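Local coordinates for protein putative polyketide cyclase (Acidithiobacillus ferrooxidans, PDB 3F9S) that is a putative polyketide cyclase of the SnoaL-like family, which probably closes rings in polyketide-type substrates, though its own substrate is not established, at residues E18-G23 against K57-T62. Sequence-based numbering, arbitrary orientation.
Sequences EVWSEG and KERVKT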
loop_
_atom_site.group_PDB
_atom_site.type_symbol
_atom_site.label_atom_id
_atom_site.label_comp_id
_atom_site.label_asym_id
_atom_site.label_seq_id
_atom_site.Cartn_x
_atom_site.Cartn_y
_atom_site.Cartn_z
ATOM N N GLU A 18 -16.079 10.405 8.065
ATOM C CA GLU A 18 -17.280 9.995 8.795
ATOM C C GLU A 18 -17.269 8.575 9.301
ATOM O O GLU A 18 -17.528 8.324 10.483
ATOM C CB GLU A 18 -18.520 10.208 7.931
ATOM C CG GLU A 18 -18.813 11.651 7.659
ATOM C CD GLU A 18 -20.033 11.873 6.785
ATOM O OE1 GLU A 18 -20.578 10.914 6.198
ATOM O OE2 GLU A 18 -20.441 13.050 6.679
ATOM N N VAL A 19 -16.991 7.648 8.399
ATOM C CA VAL A 19 -17.036 6.239 8.759
ATOM C C VAL A 19 -15.802 5.798 9.531
ATOM O O VAL A 19 -15.924 5.247 10.619
ATOM C CB VAL A 19 -17.216 5.340 7.528
ATOM C CG1 VAL A 19 -17.147 3.848 7.917
ATOM C CG2 VAL A 19 -18.527 5.668 6.833
ATOM N N TRP A 20 -14.629 6.089 8.986
ATOM C CA TRP A 20 -13.393 5.519 9.507
ATOM C C TRP A 20 -12.693 6.287 10.582
ATOM O O TRP A 20 -12.088 5.671 11.459
ATOM C CB TRP A 20 -12.454 5.203 8.349
ATOM C CG TRP A 20 -12.990 4.033 7.646
ATOM C CD1 TRP A 20 -13.775 4.035 6.543
ATOM C CD2 TRP A 20 -12.913 2.675 8.097
ATOM N NE1 TRP A 20 -14.148 2.753 6.239
ATOM C CE2 TRP A 20 -13.636 1.895 7.177
ATOM C CE3 TRP A 20 -12.272 2.039 9.171
ATOM C CZ2 TRP A 20 -13.736 0.501 7.286
ATOM C CZ3 TRP A 20 -12.391 0.661 9.301
ATOM C CH2 TRP A 20 -13.120 -0.094 8.356
ATOM N N SER A 21 -12.703 7.609 10.480
ATOM C CA SER A 21 -12.068 8.436 11.491
ATOM C C SER A 21 -13.019 8.760 12.629
ATOM O O SER A 21 -12.570 8.826 13.765
ATOM C CB SER A 21 -11.494 9.713 10.890
ATOM O OG SER A 21 -10.485 9.406 9.943
ATOM N N GLU A 22 -14.309 8.951 12.342
ATOM C CA GLU A 22 -15.301 9.330 13.356
ATOM C C GLU A 22 -16.179 8.189 13.828
ATOM O O GLU A 22 -16.870 8.344 14.828
ATOM C CB GLU A 22 -16.156 10.480 12.848
ATOM C CG GLU A 22 -15.361 11.761 12.631
ATOM C CD GLU A 22 -16.101 12.810 11.833
ATOM O OE1 GLU A 22 -17.286 12.632 11.477
ATOM O OE2 GLU A 22 -15.471 13.842 11.545
ATOM N N GLY A 23 -16.141 7.052 13.148
ATOM C CA GLY A 23 -16.912 5.887 13.558
ATOM C C GLY A 23 -18.403 6.005 13.358
ATOM O O GLY A 23 -19.167 5.351 14.077
ATOM N N LYS A 57 -20.585 -2.771 7.268
ATOM C CA LYS A 57 -20.699 -2.082 8.553
ATOM C C LYS A 57 -20.178 -2.950 9.686
ATOM O O LYS A 57 -19.544 -2.432 10.587
ATOM C CB LYS A 57 -22.124 -1.607 8.803
ATOM C CG LYS A 57 -22.475 -0.437 7.932
ATOM C CD LYS A 57 -23.806 0.196 8.265
ATOM C CE LYS A 57 -24.980 -0.547 7.776
ATOM N NZ LYS A 57 -26.215 0.316 7.911
ATOM N N GLU A 58 -20.404 -4.263 9.620
ATOM C CA GLU A 58 -19.871 -5.166 10.639
ATOM C C GLU A 58 -18.358 -5.139 10.629
ATOM O O GLU A 58 -17.742 -5.089 11.687
ATOM C CB GLU A 58 -20.383 -6.601 10.481
ATOM C CG GLU A 58 -21.868 -6.743 10.721
ATOM C CD GLU A 58 -22.338 -6.299 12.085
ATOM O OE1 GLU A 58 -21.583 -6.426 13.071
ATOM O OE2 GLU A 58 -23.499 -5.861 12.166
ATOM N N ARG A 59 -17.763 -5.095 9.444
ATOM C CA ARG A 59 -16.320 -5.023 9.352
ATOM C C ARG A 59 -15.824 -3.710 9.937
ATOM O O ARG A 59 -14.829 -3.701 10.655
ATOM C CB ARG A 59 -15.870 -5.228 7.927
ATOM C CG ARG A 59 -14.428 -4.919 7.676
ATOM C CD ARG A 59 -14.100 -5.312 6.295
ATOM N NE ARG A 59 -12.711 -4.980 6.001
ATOM C CZ ARG A 59 -12.272 -3.760 5.716
ATOM N NH1 ARG A 59 -13.080 -2.714 5.654
ATOM N NH2 ARG A 59 -10.984 -3.583 5.459
ATOM N N VAL A 60 -16.514 -2.614 9.642
ATOM C CA VAL A 60 -16.127 -1.325 10.229
ATOM C C VAL A 60 -16.166 -1.418 11.745
ATOM O O VAL A 60 -15.215 -1.011 12.411
ATOM C CB VAL A 60 -17.006 -0.158 9.797
ATOM C CG1 VAL A 60 -16.420 1.159 10.391
ATOM C CG2 VAL A 60 -17.068 -0.064 8.289
ATOM N N LYS A 61 -17.233 -2.002 12.276
ATOM C CA LYS A 61 -17.383 -2.134 13.724
ATOM C C LYS A 61 -16.213 -2.896 14.344
ATOM O O LYS A 61 -15.712 -2.494 15.390
ATOM C CB LYS A 61 -18.696 -2.803 14.102
ATOM C CG LYS A 61 -19.956 -2.002 13.767
ATOM C CD LYS A 61 -21.189 -2.855 14.080
ATOM C CE LYS A 61 -22.426 -2.381 13.353
ATOM N NZ LYS A 61 -23.584 -3.285 13.663
ATOM N N THR A 62 -15.787 -3.978 13.692
ATOM C CA THR A 62 -14.674 -4.791 14.201
ATOM C C THR A 62 -13.359 -4.038 14.164
ATOM O O THR A 62 -12.647 -3.990 15.159
ATOM C CB THR A 62 -14.543 -6.086 13.412
ATOM O OG1 THR A 62 -15.626 -6.906 13.811
ATOM C CG2 THR A 62 -13.269 -6.844 13.741
#
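V60 and W20 meet where the end of helix 8-21 packs against helix 53-66. The V60 side chain leaves its backbone toward helix 8-21, and CB lies 4.1 Å from W20 CH2, at the benzo end of the indole. From there its two methyls divide the work. CG1 is anti to the backbone N (chi1 -175°). That puts it over the six-membered ring, 4.0 Å from the W20 centroid and 8° off the ring normal, a CH-pi contact. V60 CG1 also packs against V19 CG1 at 3.7 Å. CG2 is the other branch and touches W20 CZ2 at 3.5 Å, with V19 CG1 close by as well. V19 CG1 and both V60 methyls thus lie on one side of the indole, CG2 out by the CZ2 rim.

R59, one residue earlier, reaches the same CZ2-CH2 end by an extended chain, from the other side of the ring plane. Its NH1 comes 3.7 Å from W20 CZ2, with ring and guanidinium planes 65° apart, a tilted approach rather than a stack. The guanidinium is gripped elsewhere: NH2 forms salt bridges with D41 and D44, and NH1 hydrogen-bonds a bound glycerol. W20 NE1 is hydrogen-bonded to Y56 OH, which would help set how the indole is turned. Buried helix-helix packing beside a curved mixed sheet fits the NTF2-like cone of SnoaL-type cyclases, and the glycerol, probably from the crystallisation liquor, may mark a pocket at R59.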